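PDB 3GUE: UTP-glucose-1-phosphate uridylyltransferase 2 from Trypanosoma brucei, which probably catalyses the formation of UDP-glucose and diphosphate from UTP and alpha-D-glucose 1-phosphate. Local coordinates for residues 158-163 and 199-204. Residues are numbered along the deposited sequence; the frame is centred on the assembly and turned at random. Where two conformers were deposited one is given.
Sequences IELMQN and YSSGKL. With UPG (uridine-5'-diphosphate-glucose), chain C.
The edge strand 159-161 of the GT-A nucleotide-binding sheet meets the break between helices 194-201 and 203-209 here. Leu160 makes the apolar part of the contact. With CG anti to the backbone N (chi1 -172°) and chi2 at 76°, CD1 is turned toward Lys203. Leu160 CD1 lies 3.8 Å from Lys203 CG and 3.9 Å from Ser201 OG. The leucine and lysine side chains run past each other in opposite directions.

Bends at chi2 and chi4 bring Lys203 NZ round to a water. NZ donates to this water at 2.9 Å, and the water donates to Glu159 O at 2.7 Å. NZ also donates directly to Ser156 O in helix 154-158, so the lysine ties that helix to the first strand residue, the latter through water. No direct hydrogen bond joins the two segments.

Ser201 OG accepts from Lys203 N at 3.2 Å, an ST turn across the helix break at Gly202, and also hydrogen-bonds Val197 O. Just past the strand, Gln162 reaches into the UDP-glucose pocket. Its OE1 accepts from N3 of the UDP-glucose uracil at 2.7 Å, while Asp193 holds NE2.

Strand 128-132 pairs in parallel with the edge strand. Val197 and Leu198 of helix 194-201 pack on Leu160, and helix 310-319 packs against Tyr199 and Leu204.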
ATOM      1  N   ILE A 158     -11.810  16.684  -1.867  1.00 26.40           N
ATOM      2  CA  ILE A 158     -11.434  15.296  -1.641  1.00 26.05           C
ATOM      3  C   ILE A 158     -10.251  14.841  -2.507  1.00 25.28           C
ATOM      4  O   ILE A 158      -9.288  14.271  -1.996  1.00 25.03           O
ATOM      5  CB  ILE A 158     -12.663  14.341  -1.857  1.00 26.43           C
ATOM      6  CG1 ILE A 158     -13.850  14.733  -0.944  1.00 26.89           C
ATOM      7  CG2 ILE A 158     -12.279  12.876  -1.758  1.00 24.87           C
ATOM      8  CD1 ILE A 158     -13.862  14.057   0.433  1.00 28.98           C
ATOM      9  N   GLU A 159     -10.296  15.120  -3.809  1.00 24.09           N
ATOM     10  CA  GLU A 159      -9.293  14.551  -4.682  1.00 23.81           C
ATOM     11  C   GLU A 159      -7.944  15.232  -4.561  1.00 23.76           C
ATOM     12  O   GLU A 159      -7.867  16.468  -4.525  1.00 23.91           O
ATOM     13  CB  GLU A 159      -9.730  14.546  -6.151  1.00 23.98           C
ATOM     14  CG  GLU A 159      -8.822  13.653  -7.002  1.00 23.77           C
ATOM     15  CD  GLU A 159      -9.377  13.411  -8.406  1.00 22.65           C
ATOM     16  OE1 GLU A 159      -9.625  14.382  -9.121  1.00 24.15           O
ATOM     17  OE2 GLU A 159      -9.531  12.236  -8.781  1.00 21.16           O
ATOM     18  N   LEU A 160      -6.904  14.401  -4.528  1.00 23.52           N
ATOM     19  CA  LEU A 160      -5.521  14.837  -4.724  1.00 24.98           C
ATOM     20  C   LEU A 160      -5.014  14.033  -5.906  1.00 25.33           C
ATOM     21  O   LEU A 160      -4.750  12.835  -5.786  1.00 27.13           O
ATOM     22  CB  LEU A 160      -4.669  14.588  -3.464  1.00 23.75           C
ATOM     23  CG  LEU A 160      -3.237  15.151  -3.445  1.00 24.39           C
ATOM     24  CD1 LEU A 160      -3.166  16.673  -3.206  1.00 23.97           C
ATOM     25  CD2 LEU A 160      -2.420  14.431  -2.436  1.00 23.91           C
ATOM     26  N   MET A 161      -4.911  14.678  -7.061  1.00 26.64           N
ATOM     27  CA  MET A 161      -4.478  13.992  -8.264  1.00 26.38           C
ATOM     28  C   MET A 161      -2.956  13.948  -8.301  1.00 26.16           C
ATOM     29  O   MET A 161      -2.289  14.971  -8.269  1.00 25.45           O
ATOM     30  CB  MET A 161      -5.032  14.662  -9.549  1.00 27.04           C
ATOM     31  CG  MET A 161      -4.712  13.849 -10.824  1.00 26.81           C
ATOM     32  SD  MET A 161      -5.748  12.367 -10.989  1.00 30.35           S
ATOM     33  CE  MET A 161      -7.328  13.092 -11.312  1.00 30.57           C
ATOM     34  N   GLN A 162      -2.417  12.742  -8.337  1.00 26.36           N
ATOM     35  CA  GLN A 162      -0.994  12.589  -8.412  1.00 26.58           C
ATOM     36  C   GLN A 162      -0.544  12.685  -9.872  1.00 26.87           C
ATOM     37  O   GLN A 162      -1.345  12.912 -10.787  1.00 26.92           O
ATOM     38  CB  GLN A 162      -0.537  11.289  -7.728  1.00 26.56           C
ATOM     39  CG  GLN A 162      -0.871   9.981  -8.458  1.00 26.90           C
ATOM     40  CD  GLN A 162      -0.224   8.793  -7.760  1.00 27.45           C
ATOM     41  OE1 GLN A 162      -0.909   7.892  -7.278  1.00 24.20           O
ATOM     42  NE2 GLN A 162       1.089   8.824  -7.648  1.00 25.41           N
ATOM     43  N   ASN A 163       0.753  12.566 -10.067  1.00 27.49           N
ATOM     44  CA  ASN A 163       1.363  12.622 -11.369  1.00 27.40           C
ATOM     45  C   ASN A 163       1.334  11.259 -12.053  1.00 27.43           C
ATOM     46  O   ASN A 163       0.885  10.261 -11.478  1.00 28.09           O
ATOM     47  CB  ASN A 163       2.807  13.086 -11.205  1.00 27.22           C
ATOM     48  CG  ASN A 163       2.912  14.415 -10.467  1.00 28.49           C
ATOM     49  OD1 ASN A 163       3.651  14.539  -9.482  1.00 29.82           O
ATOM     50  ND2 ASN A 163       2.180  15.411 -10.943  1.00 26.04           N
ATOM     51  N   TYR A 199       2.796  19.545  -2.409  1.00 27.89           N
ATOM     52  CA  TYR A 199       3.553  20.802  -2.520  1.00 27.66           C
ATOM     53  C   TYR A 199       3.190  21.550  -3.795  1.00 27.28           C
ATOM     54  O   TYR A 199       2.788  22.704  -3.741  1.00 26.11           O
ATOM     55  CB  TYR A 199       5.068  20.526  -2.524  1.00 28.24           C
ATOM     56  CG  TYR A 199       5.949  21.776  -2.453  1.00 30.36           C
ATOM     57  CD1 TYR A 199       5.857  22.663  -1.369  1.00 30.56           C
ATOM     58  CD2 TYR A 199       6.881  22.064  -3.460  1.00 30.01           C
ATOM     59  CE1 TYR A 199       6.655  23.776  -1.296  1.00 29.38           C
ATOM     60  CE2 TYR A 199       7.687  23.186  -3.390  1.00 29.30           C
ATOM     61  CZ  TYR A 199       7.566  24.035  -2.314  1.00 30.50           C
ATOM     62  OH  TYR A 199       8.353  25.154  -2.241  1.00 30.79           O
ATOM     63  N   SER A 200       3.323  20.861  -4.927  1.00 27.08           N
ATOM     64  CA  SER A 200       3.117  21.517  -6.216  0.50 27.04           C
ATOM     65  C   SER A 200       1.653  21.803  -6.565  1.00 26.80           C
ATOM     66  O   SER A 200       1.379  22.700  -7.385  1.00 26.94           O
ATOM     67  CB  SER A 200       3.839  20.762  -7.332  0.50 27.08           C
ATOM     68  OG  SER A 200       5.217  21.100  -7.323  0.50 27.89           O
ATOM     69  N   SER A 201       0.710  21.087  -5.949  1.00 26.66           N
ATOM     70  CA  SER A 201      -0.725  21.358  -6.221  1.00 27.69           C
ATOM     71  C   SER A 201      -1.266  22.607  -5.528  1.00 27.32           C
ATOM     72  O   SER A 201      -2.302  23.150  -5.931  1.00 27.13           O
ATOM     73  CB  SER A 201      -1.598  20.192  -5.782  1.00 27.68           C
ATOM     74  OG  SER A 201      -1.410  19.964  -4.395  1.00 27.18           O
ATOM     75  N   GLY A 202      -0.609  23.011  -4.439  1.00 27.35           N
ATOM     76  CA  GLY A 202      -1.091  24.129  -3.626  1.00 26.86           C
ATOM     77  C   GLY A 202      -2.005  23.634  -2.516  1.00 26.23           C
ATOM     78  O   GLY A 202      -2.524  24.428  -1.747  1.00 25.62           O
ATOM     79  N   LYS A 203      -2.207  22.319  -2.439  1.00 25.49           N
ATOM     80  CA  LYS A 203      -2.994  21.736  -1.344  1.00 25.92           C
ATOM     81  C   LYS A 203      -2.258  21.931  -0.003  1.00 25.00           C
ATOM     82  O   LYS A 203      -2.887  22.285   0.973  1.00 23.62           O
ATOM     83  CB  LYS A 203      -3.331  20.237  -1.561  1.00 26.15           C
ATOM     84  CG  LYS A 203      -4.681  19.971  -2.256  1.00 28.93           C
ATOM     85  CD  LYS A 203      -5.870  20.318  -1.332  1.00 33.67           C
ATOM     86  CE  LYS A 203      -7.167  19.651  -1.791  1.00 32.71           C
ATOM     87  NZ  LYS A 203      -7.928  20.510  -2.690  1.00 30.89           N
ATOM     88  N   LEU A 204      -0.939  21.733   0.010  1.00 24.24           N
ATOM     89  CA  LEU A 204      -0.153  21.900   1.238  1.00 24.34           C
ATOM     90  C   LEU A 204      -0.271  23.331   1.809  1.00 25.21           C
ATOM     91  O   LEU A 204      -0.612  23.494   2.973  1.00 25.72           O
ATOM     92  CB  LEU A 204       1.315  21.522   1.045  1.00 24.35           C
ATOM     93  CG  LEU A 204       2.144  21.622   2.347  1.00 21.87           C
ATOM     94  CD1 LEU A 204       1.607  20.692   3.446  1.00 19.05           C
ATOM     95  CD2 LEU A 204       3.604  21.381   2.085  1.00 23.07           C
TER
HETATM   96  N1  UPG C 484      -0.558   3.889  -4.571  1.00 21.25           N
HETATM   97  C2  UPG C 484      -0.740   5.226  -4.980  1.00 21.84           C
HETATM   98  N3  UPG C 484       0.094   5.703  -5.975  1.00 23.09           N
HETATM   99  C4  UPG C 484       1.075   4.943  -6.566  1.00 23.06           C
HETATM  100  C5  UPG C 484       1.277   3.621  -6.152  1.00 23.85           C
HETATM  101  C6  UPG C 484       0.471   3.083  -5.153  1.00 22.35           C
HETATM  102  O2  UPG C 484      -1.610   5.988  -4.533  1.00 19.71           O
HETATM  103  O4  UPG C 484       1.751   5.473  -7.458  1.00 21.14           O
HETATM  104  C1C UPG C 484      -1.431   3.322  -3.493  1.00 20.87           C
HETATM  105  C2C UPG C 484      -2.101   1.957  -3.678  1.00 19.46           C
HETATM  106  O2C UPG C 484      -3.303   2.079  -4.452  1.00 17.26           O
HETATM  107  C3C UPG C 484      -2.422   1.623  -2.224  1.00 19.19           C
HETATM  108  C4C UPG C 484      -1.196   2.144  -1.491  1.00 18.49           C
HETATM  109  O4C UPG C 484      -0.575   3.137  -2.351  1.00 16.57           O
HETATM  110  O3C UPG C 484      -3.548   2.395  -1.808  1.00 20.36           O
HETATM  111  C5C UPG C 484      -0.146   1.012  -1.245  1.00 17.44           C
HETATM  112  O5C UPG C 484       0.452   0.527  -2.417  1.00 15.94           O
HETATM  113  PA  UPG C 484       0.738  -1.049  -2.614  1.00 18.72           P
HETATM  114  O1A UPG C 484      -0.535  -1.720  -2.225  1.00 20.56           O
HETATM  115  O2A UPG C 484       1.336  -1.337  -3.923  1.00 20.57           O
HETATM  116  O3A UPG C 484       1.828  -1.341  -1.416  1.00 19.64           O
HETATM  117  PB  UPG C 484       3.449  -1.243  -1.509  1.00 21.38           P
HETATM  118  O1B UPG C 484       3.797   0.082  -2.049  1.00 17.81           O
HETATM  119  O2B UPG C 484       4.029  -2.475  -2.132  1.00 17.01           O
HETATM  120  O3B UPG C 484       3.787  -1.385   0.054  1.00 17.61           O
HETATM  121  C1' UPG C 484       3.350  -0.320   0.975  1.00 17.06           C
HETATM  122  C2' UPG C 484       4.576   0.271   1.657  1.00 20.54           C
HETATM  123  C3' UPG C 484       5.301  -0.865   2.366  1.00 20.13           C
HETATM  124  C4' UPG C 484       4.359  -1.481   3.414  1.00 19.24           C
HETATM  125  C5' UPG C 484       3.054  -1.974   2.739  1.00 20.96           C
HETATM  126  C6' UPG C 484       2.006  -2.285   3.775  1.00 20.78           C
HETATM  127  O2' UPG C 484       5.462   0.882   0.702  1.00 22.23           O
HETATM  128  O3' UPG C 484       6.504  -0.369   2.928  1.00 17.24           O
HETATM  129  O4' UPG C 484       4.993  -2.558   4.085  1.00 20.50           O
HETATM  130  O5' UPG C 484       2.443  -0.961   1.894  1.00 19.65           O
HETATM  131  O6' UPG C 484       0.978  -3.080   3.181  1.00 20.23           O
HETATM  132  O   HOH W   1      -9.483  18.561  -4.127  1.00 29.75           O